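Local coordinates for nucleotidyltransferase-like protein (Exiguobacterium sibiricum, PDB 3C18) that is of unproven function but probably belongs to the family of enzymes that transfer nucleotidyl groups, at residues A[16-21]-A[45-50]; A[20-25]-A[96-101]; A[41-46]-A[68-73]. All blocks are in the same frame, centred on the assembly; numbering follows the deposited sequence. Where two conformers were deposited one is given.

How the interactions relate
All three contacts lie in the N-terminal nucleotidyltransferase-like part of the chain and build one mixed sheet. Following helix 2-15, the turn into strand 19-26 meets the end of strand 40-46, and interaction 1 closes a loop of 23 residues. Interaction 3 begins on the stretch where interaction 1 ends: strand 40-46 takes strand 63-71 on its other side, closing 21 residues that include strand 53-60. Interaction 2 starts from the same stretch as interaction 1, and strand 95-99 returns to strand 19-26 across 70 residues, so that interaction 3 nests inside its loop. Interactions 1 and 2 share Gln20 and Gly21; 1 and 3 share Ile45 and Thr46, with an Arg47-Glu72 salt bridge between them.

Interaction 1 of 3, residues A[16-21]-A[45-50]; sequences YPETQG and ITRDPS
Two donors grip the carbonyl oxygen of Glu18 from opposite faces of its plane: Arg47 N at 2.9 Å across the contact and, from its own segment, Gln20 NE2. The second bond is 2.8 Å long from Gln20 NE2 to Glu18 O, and the oxygen lies close to the Gln20 amide plane. With CG beside the backbone N (chi1 -53°) and a second bend at chi2, the Gln20 chain folds back far enough to make it. The amide so fixed stacks on the Arg47 guanidinium, their planes 7° apart, with Gln20 OE1 over one face at 3.5 Å from Arg47 NH2. Arg47 NE goes to Glu72 in a salt bridge.

Next to this pair the strands are joined through a classic beta bulge, Gln20 and Gly21 both facing Ile45. Gln20 N gives Ile45 O a bond of 2.7 Å, while that from Gly21 N is weak. A water bridges Thr19 OG1 and Thr46 OG1, 2.7 Å from each, and Thr19 OG1 also bonds to Tyr13 O. Thr46 OG1 also accepts from Asp48 N in an ST turn, near the edge of the Tyr16 ring; Tyr16 CE2 packs 3.8 Å from Asp48 CB. A flat amide, held by a backbone carbonyl, thus offers its face to a cation whose charge is met by Glu72; stack and salt bridge together would probably limit the swing of the arginine.

Interaction 2 of 3, residues A[20-25]-A[96-101]; sequences QGIIAV and IIFERN
Strands 20-25 and 96-99 run antiparallel, 171° between their directions and their axes 4.4 Å apart at closest approach, with a classic beta bulge in which Ile97 and Phe98 both face Ile22. Ile22 O takes a 2.7 Å bond from Ile97 N and a weak one from Phe98 N; Ile22 N returns one to Phe98 O, also 2.7 Å. Farther along, Arg100 N reaches Gln20 O at 3.0 Å. Gly21 and Glu99 form a non-hydrogen-bonded pair, with Gly21 CA 3.2 Å from Phe98 O in a CA-H...O contact.

The bulge sets Ile97 beside two residues of the other strand. Its CB approaches Ile22 CG2, and its CG1, placed beside the backbone N by chi1 -70°, reaches Ala24 CB at 3.7 Å. Ile22 CD1 lies against Phe98 CB at 4.0 Å and slants toward the CD2 corner of the ring. On the face that carries Ile23 and Ile96, Ile23 CD1 meets Ile96 CG1 at 3.9 Å. Within its own segment, the guanidinium of Arg100 presents one face to Phe98 CZ, while NH1 bonds to Thr19 O and thereby ties the end of this segment to the start of strand 19-26.

Strand 95-99 is the outermost strand of the sheet on this side within the chain. Helix 2-15 packs on the Ile97 and Phe98 side, where Ile97 touches Tyr10 and Phe98 touches Ala14. Helix 103-110 covers the other face, with Leu104 against Ile23 and Ile96 and the Glu99 carboxylate bonded to Leu104 N and Thr105 OG1.

Interaction 3 of 3, residues A[41-46]-A[68-73]; sequences LLLVIT and HLVHEQ
The ring of His71 has Thr46 O over one face, 3.5 Å above its plane and offset toward the rim. ND1 points in the ring plane at Gln73 N, 3.0 Å away, in the N-cap bond that begins helix 72-81. CG stands opposite the backbone N (chi1 -166°), which helps turn the ring back to this amide. Thr46 O also accepts from Glu72 N at 2.9 Å. Replacing this histidine by alanine removes the ring, and Gln73 N would probably be left without its capping acceptor and Thr46 O without the ring face it lies over.

Strands 41-46 and 68-71 are neighbouring parallel inner strands of the mixed sheet of this nucleotidyltransferase-like fold, the axes of these short segments inclined at 24°. Val44 takes part through both its N and its O, to His68 O and from Val70 N, with N-H...O angles of 173°. On one face Leu69 CD1 nests against Val44 CG1 at 3.5 Å and also touches Thr46 CG2. On the other, Ile45 CG2 lies 3.6 Å from Glu72 CA at the helix start. Leu41 CD1 meets His68 CD2 at 3.7 Å; the buried imidazole bonds through NE2 to Asp36 and through ND1 to Trp53.

Interaction 1 of 3, residues A[16-21]-A[45-50]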
loop_
_atom_site.group_PDB
_atom_site.type_symbol
_atom_site.label_atom_id
_atom_site.label_comp_id
_atom_site.label_asym_id
_atom_site.label_seq_id
_atom_site.Cartn_x
_atom_site.Cartn_y
_atom_site.Cartn_z
ATOM N N TYR A 16 5.520 5.822 -32.989
ATOM C CA TYR A 16 6.531 6.337 -32.046
ATOM C C TYR A 16 7.481 5.186 -31.766
ATOM O O TYR A 16 7.064 4.098 -31.337
ATOM C CB TYR A 16 5.902 6.839 -30.767
ATOM C CG TYR A 16 6.873 7.445 -29.779
ATOM C CD1 TYR A 16 7.621 8.557 -30.091
ATOM C CD2 TYR A 16 6.993 6.928 -28.516
ATOM C CE1 TYR A 16 8.474 9.134 -29.151
ATOM C CE2 TYR A 16 7.834 7.488 -27.579
ATOM C CZ TYR A 16 8.567 8.585 -27.897
ATOM O OH TYR A 16 9.414 9.111 -26.944
ATOM N N PRO A 17 8.761 5.403 -32.049
ATOM C CA PRO A 17 9.753 4.343 -31.990
ATOM C C PRO A 17 9.925 3.665 -30.651
ATOM O O PRO A 17 10.437 2.566 -30.622
ATOM C CB PRO A 17 11.047 5.074 -32.358
ATOM C CG PRO A 17 10.618 6.189 -33.185
ATOM C CD PRO A 17 9.319 6.647 -32.610
ATOM N N GLU A 18 9.505 4.325 -29.573
ATOM C CA GLU A 18 9.756 3.852 -28.191
ATOM C C GLU A 18 8.718 2.879 -27.742
ATOM O O GLU A 18 8.847 2.217 -26.709
ATOM C CB GLU A 18 9.816 5.006 -27.192
ATOM C CG GLU A 18 10.856 6.046 -27.522
ATOM C CD GLU A 18 12.273 5.516 -27.454
ATOM O OE1 GLU A 18 12.485 4.292 -27.234
ATOM O OE2 GLU A 18 13.192 6.344 -27.624
ATOM N N THR A 19 7.686 2.790 -28.556
ATOM C CA THR A 19 6.569 1.894 -28.281
ATOM C C THR A 19 7.007 0.452 -28.503
ATOM O O THR A 19 7.515 0.130 -29.556
ATOM C CB THR A 19 5.389 2.223 -29.177
ATOM O OG1 THR A 19 4.985 3.581 -28.935
ATOM C CG2 THR A 19 4.242 1.280 -28.906
ATOM N N GLN A 20 6.817 -0.398 -27.484
ATOM C CA GLN A 20 7.274 -1.808 -27.538
ATOM C C GLN A 20 6.126 -2.756 -27.839
ATOM O O GLN A 20 6.307 -3.847 -28.370
ATOM C CB GLN A 20 7.942 -2.224 -26.218
ATOM C CG GLN A 20 9.042 -1.291 -25.782
ATOM C CD GLN A 20 10.137 -1.210 -26.813
ATOM O OE1 GLN A 20 10.703 -2.218 -27.183
ATOM N NE2 GLN A 20 10.445 -0.009 -27.284
ATOM N N GLY A 21 4.928 -2.335 -27.496
ATOM C CA GLY A 21 3.765 -3.189 -27.709
ATOM C C GLY A 21 2.442 -2.526 -27.470
ATOM O O GLY A 21 2.333 -1.530 -26.758
ATOM N N ILE A 45 2.657 -0.254 -24.259
ATOM C CA ILE A 45 3.915 -0.315 -23.506
ATOM C C ILE A 45 4.985 0.456 -24.261
ATOM O O ILE A 45 5.228 0.242 -25.454
ATOM C CB ILE A 45 4.386 -1.720 -23.188
ATOM C CG1 ILE A 45 3.283 -2.490 -22.450
ATOM C CG2 ILE A 45 5.620 -1.646 -22.232
ATOM C CD1 ILE A 45 2.257 -3.139 -23.376
ATOM N N THR A 46 5.629 1.339 -23.517
ATOM C CA THR A 46 6.520 2.322 -24.075
ATOM C C THR A 46 7.762 2.587 -23.220
ATOM O O THR A 46 7.761 2.382 -22.000
ATOM C CB THR A 46 5.713 3.648 -24.230
ATOM O OG1 THR A 46 6.478 4.609 -24.941
ATOM C CG2 THR A 46 5.333 4.200 -22.912
ATOM N N ARG A 47 8.825 3.032 -23.891
ATOM C CA ARG A 47 10.052 3.450 -23.235
ATOM C C ARG A 47 10.163 4.944 -23.253
ATOM O O ARG A 47 11.187 5.518 -22.914
ATOM C CB ARG A 47 11.275 2.848 -23.896
ATOM C CG ARG A 47 11.395 1.399 -23.690
ATOM C CD ARG A 47 12.621 0.848 -24.375
ATOM N NE ARG A 47 12.588 -0.598 -24.328
ATOM C CZ ARG A 47 13.414 -1.395 -24.995
ATOM N NH1 ARG A 47 14.347 -0.880 -25.774
ATOM N NH2 ARG A 47 13.299 -2.717 -24.885
ATOM N N ASP A 48 9.079 5.587 -23.640
ATOM C CA ASP A 48 8.996 7.040 -23.533
ATOM C C ASP A 48 9.436 7.416 -22.109
ATOM O O ASP A 48 8.766 7.069 -21.134
ATOM C CB ASP A 48 7.555 7.525 -23.782
ATOM C CG ASP A 48 7.394 9.051 -23.670
ATOM O OD1 ASP A 48 8.250 9.735 -23.076
ATOM O OD2 ASP A 48 6.376 9.571 -24.166
ATOM N N PRO A 49 10.544 8.158 -21.984
ATOM C CA PRO A 49 11.121 8.518 -20.697
ATOM C C PRO A 49 10.280 9.464 -19.891
ATOM O O PRO A 49 10.530 9.644 -18.703
ATOM C CB PRO A 49 12.434 9.190 -21.081
ATOM C CG PRO A 49 12.218 9.670 -22.471
ATOM C CD PRO A 49 11.403 8.590 -23.095
ATOM N N SER A 50 9.256 10.037 -20.503
ATOM C CA SER A 50 8.394 10.973 -19.772
ATOM C C SER A 50 7.269 10.222 -19.115
ATOM O O SER A 50 6.535 10.775 -18.339
ATOM C CB SER A 50 7.806 12.071 -20.701
ATOM O OG SER A 50 6.910 11.540 -21.670
HETATM O O HOH W 1 4.504 5.132 -26.734
#

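Interaction 2 of 3, residues A[20-25]-A[96-101]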
loop_
_atom_site.group_PDB
_atom_site.type_symbol
_atom_site.label_atom_id
_atom_site.label_comp_id
_atom_site.label_asym_id
_atom_site.label_seq_id
_atom_site.Cartn_x
_atom_site.Cartn_y
_atom_site.Cartn_z
ATOM N N GLN A 20 6.817 -0.398 -27.484
ATOM C CA GLN A 20 7.274 -1.808 -27.538
ATOM C C GLN A 20 6.126 -2.756 -27.839
ATOM O O GLN A 20 6.307 -3.847 -28.370
ATOM C CB GLN A 20 7.942 -2.224 -26.218
ATOM C CG GLN A 20 9.042 -1.291 -25.782
ATOM C CD GLN A 20 10.137 -1.210 -26.813
ATOM O OE1 GLN A 20 10.703 -2.218 -27.183
ATOM N NE2 GLN A 20 10.445 -0.009 -27.284
ATOM N N GLY A 21 4.928 -2.335 -27.496
ATOM C CA GLY A 21 3.765 -3.189 -27.709
ATOM C C GLY A 21 2.442 -2.526 -27.470
ATOM O O GLY A 21 2.333 -1.530 -26.758
ATOM N N ILE A 22 1.447 -3.062 -28.148
ATOM C CA ILE A 22 0.075 -2.633 -28.002
ATOM C C ILE A 22 -0.827 -3.838 -27.971
ATOM O O ILE A 22 -0.792 -4.697 -28.840
ATOM C CB ILE A 22 -0.375 -1.671 -29.120
ATOM C CG1 ILE A 22 0.606 -0.498 -29.266
ATOM C CG2 ILE A 22 -1.779 -1.161 -28.858
ATOM C CD1 ILE A 22 0.272 0.355 -30.455
ATOM N N ILE A 23 -1.590 -3.900 -26.901
ATOM C CA ILE A 23 -2.505 -4.989 -26.618
ATOM C C ILE A 23 -3.918 -4.460 -26.567
ATOM O O ILE A 23 -4.162 -3.384 -26.047
ATOM C CB ILE A 23 -2.167 -5.623 -25.230
ATOM C CG1 ILE A 23 -1.106 -6.710 -25.388
ATOM C CG2 ILE A 23 -3.401 -6.194 -24.572
ATOM C CD1 ILE A 23 -1.649 -8.064 -25.774
ATOM N N ALA A 24 -4.847 -5.241 -27.107
ATOM C CA ALA A 24 -6.261 -4.907 -27.056
ATOM C C ALA A 24 -7.067 -5.973 -26.285
ATOM O O ALA A 24 -6.894 -7.171 -26.469
ATOM C CB ALA A 24 -6.807 -4.676 -28.463
ATOM N N VAL A 25 -7.925 -5.484 -25.402
ATOM C CA VAL A 25 -8.787 -6.309 -24.580
ATOM C C VAL A 25 -10.220 -5.829 -24.698
ATOM O O VAL A 25 -10.536 -4.679 -24.433
ATOM C CB VAL A 25 -8.404 -6.171 -23.098
ATOM C CG1 VAL A 25 -9.166 -7.182 -22.225
ATOM C CG2 VAL A 25 -6.897 -6.303 -22.935
ATOM N N ILE A 96 -2.542 -9.039 -29.382
ATOM C CA ILE A 96 -1.370 -8.228 -29.778
ATOM C C ILE A 96 -1.668 -7.482 -31.066
ATOM O O ILE A 96 -1.849 -8.081 -32.118
ATOM C CB ILE A 96 -0.106 -9.076 -29.991
ATOM C CG1 ILE A 96 0.347 -9.699 -28.671
ATOM C CG2 ILE A 96 1.015 -8.262 -30.589
ATOM C CD1 ILE A 96 1.320 -10.795 -28.879
ATOM N N ILE A 97 -1.725 -6.161 -30.956
ATOM C CA ILE A 97 -2.051 -5.279 -32.078
ATOM C C ILE A 97 -0.774 -4.876 -32.766
ATOM O O ILE A 97 -0.732 -4.699 -33.977
ATOM C CB ILE A 97 -2.788 -3.988 -31.603
ATOM C CG1 ILE A 97 -4.199 -4.320 -31.131
ATOM C CG2 ILE A 97 -2.878 -2.972 -32.694
ATOM C CD1 ILE A 97 -5.015 -5.054 -32.132
ATOM N N PHE A 98 0.280 -4.760 -31.979
ATOM C CA PHE A 98 1.555 -4.275 -32.486
ATOM C C PHE A 98 2.650 -4.529 -31.500
ATOM O O PHE A 98 2.435 -4.445 -30.300
ATOM C CB PHE A 98 1.465 -2.764 -32.744
ATOM C CG PHE A 98 2.789 -2.115 -33.005
ATOM C CD1 PHE A 98 3.320 -2.087 -34.281
ATOM C CD2 PHE A 98 3.513 -1.548 -31.973
ATOM C CE1 PHE A 98 4.550 -1.503 -34.516
ATOM C CE2 PHE A 98 4.738 -0.977 -32.200
ATOM C CZ PHE A 98 5.262 -0.950 -33.463
ATOM N N GLU A 99 3.830 -4.830 -32.018
ATOM C CA GLU A 99 4.995 -4.970 -31.148
ATOM C C GLU A 99 6.303 -4.823 -31.873
ATOM O O GLU A 99 6.398 -5.005 -33.072
ATOM C CB GLU A 99 4.965 -6.299 -30.388
ATOM C CG GLU A 99 4.969 -7.516 -31.290
ATOM C CD GLU A 99 5.194 -8.814 -30.535
ATOM O OE1 GLU A 99 5.907 -8.809 -29.512
ATOM O OE2 GLU A 99 4.662 -9.849 -30.974
ATOM N N ARG A 100 7.299 -4.430 -31.103
ATOM C CA ARG A 100 8.660 -4.372 -31.574
ATOM C C ARG A 100 9.493 -5.349 -30.783
ATOM O O ARG A 100 9.318 -5.496 -29.585
ATOM C CB ARG A 100 9.255 -2.977 -31.402
ATOM C CG ARG A 100 8.766 -1.943 -32.398
ATOM C CD ARG A 100 9.520 -0.629 -32.200
ATOM N NE ARG A 100 9.190 0.336 -33.237
ATOM C CZ ARG A 100 8.259 1.273 -33.117
ATOM N NH1 ARG A 100 7.569 1.381 -31.998
ATOM N NH2 ARG A 100 8.021 2.112 -34.117
ATOM N N ASN A 101 10.392 -6.024 -31.488
ATOM C CA ASN A 101 11.375 -6.899 -30.846
ATOM C C ASN A 101 10.717 -8.058 -30.105
ATOM O O ASN A 101 11.219 -8.534 -29.090
ATOM C CB ASN A 101 12.246 -6.082 -29.884
ATOM C CG ASN A 101 13.024 -4.981 -30.594
ATOM O OD1 ASN A 101 13.500 -5.169 -31.721
ATOM N ND2 ASN A 101 13.152 -3.821 -29.937
#

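Interaction 3 of 3, residues A[41-46]-A[68-73]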
loop_
_atom_site.group_PDB
_atom_site.type_symbol
_atom_site.label_atom_id
_atom_site.label_comp_id
_atom_site.label_asym_id
_atom_site.label_seq_id
_atom_site.Cartn_x
_atom_site.Cartn_y
_atom_site.Cartn_z
ATOM N N LEU A 41 -10.110 -1.887 -24.135
ATOM C CA LEU A 41 -8.983 -1.307 -23.409
ATOM C C LEU A 41 -7.731 -1.581 -24.226
ATOM O O LEU A 41 -7.470 -2.685 -24.666
ATOM C CB LEU A 41 -8.857 -1.879 -21.997
ATOM C CG LEU A 41 -7.831 -1.152 -21.093
ATOM C CD1 LEU A 41 -8.329 -0.987 -19.703
ATOM C CD2 LEU A 41 -6.480 -1.811 -21.088
ATOM N N LEU A 42 -6.994 -0.527 -24.480
ATOM C CA LEU A 42 -5.740 -0.637 -25.177
ATOM C C LEU A 42 -4.630 -0.409 -24.180
ATOM O O LEU A 42 -4.649 0.543 -23.426
ATOM C CB LEU A 42 -5.633 0.424 -26.272
ATOM C CG LEU A 42 -6.457 0.278 -27.538
ATOM C CD1 LEU A 42 -6.349 1.558 -28.366
ATOM C CD2 LEU A 42 -6.008 -0.940 -28.337
ATOM N N LEU A 43 -3.652 -1.294 -24.214
ATOM C CA LEU A 43 -2.479 -1.199 -23.363
ATOM C C LEU A 43 -1.274 -0.979 -24.220
ATOM O O LEU A 43 -0.889 -1.829 -25.024
ATOM C CB LEU A 43 -2.302 -2.465 -22.510
ATOM C CG LEU A 43 -0.983 -2.553 -21.729
ATOM C CD1 LEU A 43 -0.973 -1.538 -20.558
ATOM C CD2 LEU A 43 -0.751 -3.987 -21.235
ATOM N N VAL A 44 -0.700 0.198 -24.055
ATOM C CA VAL A 44 0.469 0.621 -24.827
ATOM C C VAL A 44 1.678 0.592 -23.921
ATOM O O VAL A 44 1.711 1.280 -22.920
ATOM C CB VAL A 44 0.272 2.081 -25.393
ATOM C CG1 VAL A 44 1.446 2.505 -26.223
ATOM C CG2 VAL A 44 -1.046 2.173 -26.224
ATOM N N ILE A 45 2.657 -0.254 -24.259
ATOM C CA ILE A 45 3.915 -0.315 -23.506
ATOM C C ILE A 45 4.985 0.456 -24.261
ATOM O O ILE A 45 5.228 0.242 -25.454
ATOM C CB ILE A 45 4.386 -1.720 -23.188
ATOM C CG1 ILE A 45 3.283 -2.490 -22.450
ATOM C CG2 ILE A 45 5.620 -1.646 -22.232
ATOM C CD1 ILE A 45 2.257 -3.139 -23.376
ATOM N N THR A 46 5.629 1.339 -23.517
ATOM C CA THR A 46 6.520 2.322 -24.075
ATOM C C THR A 46 7.762 2.587 -23.220
ATOM O O THR A 46 7.761 2.382 -22.000
ATOM C CB THR A 46 5.713 3.648 -24.230
ATOM O OG1 THR A 46 6.478 4.609 -24.941
ATOM C CG2 THR A 46 5.333 4.200 -22.912
ATOM N N HIS A 68 -4.403 2.736 -21.674
ATOM C CA HIS A 68 -3.375 2.695 -20.633
ATOM C C HIS A 68 -1.983 2.744 -21.250
ATOM O O HIS A 68 -1.607 1.885 -22.018
ATOM C CB HIS A 68 -3.549 1.479 -19.730
ATOM C CG HIS A 68 -4.707 1.613 -18.772
ATOM N ND1 HIS A 68 -4.550 1.603 -17.402
ATOM C CD2 HIS A 68 -6.033 1.805 -18.996
ATOM C CE1 HIS A 68 -5.733 1.753 -16.822
ATOM N NE2 HIS A 68 -6.650 1.887 -17.769
ATOM N N LEU A 69 -1.265 3.808 -20.918
ATOM C CA LEU A 69 0.094 4.064 -21.378
ATOM C C LEU A 69 0.993 3.807 -20.179
ATOM O O LEU A 69 0.871 4.490 -19.161
ATOM C CB LEU A 69 0.247 5.525 -21.852
ATOM C CG LEU A 69 1.564 5.868 -22.569
ATOM C CD1 LEU A 69 1.758 5.026 -23.815
ATOM C CD2 LEU A 69 1.615 7.335 -22.921
ATOM N N VAL A 70 1.835 2.778 -20.293
ATOM C CA VAL A 70 2.706 2.351 -19.195
ATOM C C VAL A 70 4.140 2.169 -19.646
ATOM O O VAL A 70 4.387 1.640 -20.702
ATOM C CB VAL A 70 2.233 1.014 -18.632
ATOM C CG1 VAL A 70 3.077 0.606 -17.432
ATOM C CG2 VAL A 70 0.759 1.118 -18.241
ATOM N N HIS A 71 5.064 2.610 -18.820
ATOM C CA HIS A 71 6.501 2.421 -19.137
ATOM C C HIS A 71 6.862 0.966 -18.922
ATOM O O HIS A 71 6.404 0.336 -17.976
ATOM C CB HIS A 71 7.383 3.313 -18.260
ATOM C CG HIS A 71 8.785 3.425 -18.754
ATOM N ND1 HIS A 71 9.689 2.388 -18.641
ATOM C CD2 HIS A 71 9.426 4.419 -19.406
ATOM C CE1 HIS A 71 10.836 2.751 -19.181
ATOM N NE2 HIS A 71 10.713 3.990 -19.635
ATOM N N GLU A 72 7.697 0.448 -19.806
ATOM C CA GLU A 72 8.129 -0.949 -19.777
ATOM C C GLU A 72 8.680 -1.385 -18.427
ATOM O O GLU A 72 8.527 -2.533 -18.047
ATOM C CB GLU A 72 9.187 -1.203 -20.861
ATOM C CG GLU A 72 9.642 -2.640 -20.932
ATOM C CD GLU A 72 10.662 -2.891 -22.032
ATOM O OE1 GLU A 72 10.888 -1.989 -22.846
ATOM O OE2 GLU A 72 11.241 -3.996 -22.083
ATOM N N GLN A 73 9.252 -0.443 -17.691
ATOM C CA GLN A 73 9.932 -0.730 -16.413
ATOM C C GLN A 73 8.950 -0.704 -15.287
ATOM O O GLN A 73 9.133 -1.345 -14.258
ATOM C CB GLN A 73 11.044 0.287 -16.131
ATOM C CG GLN A 73 12.151 0.255 -17.202
ATOM C CD GLN A 73 13.331 1.178 -16.891
ATOM O OE1 GLN A 73 13.358 1.854 -15.858
ATOM N NE2 GLN A 73 14.310 1.213 -17.804
#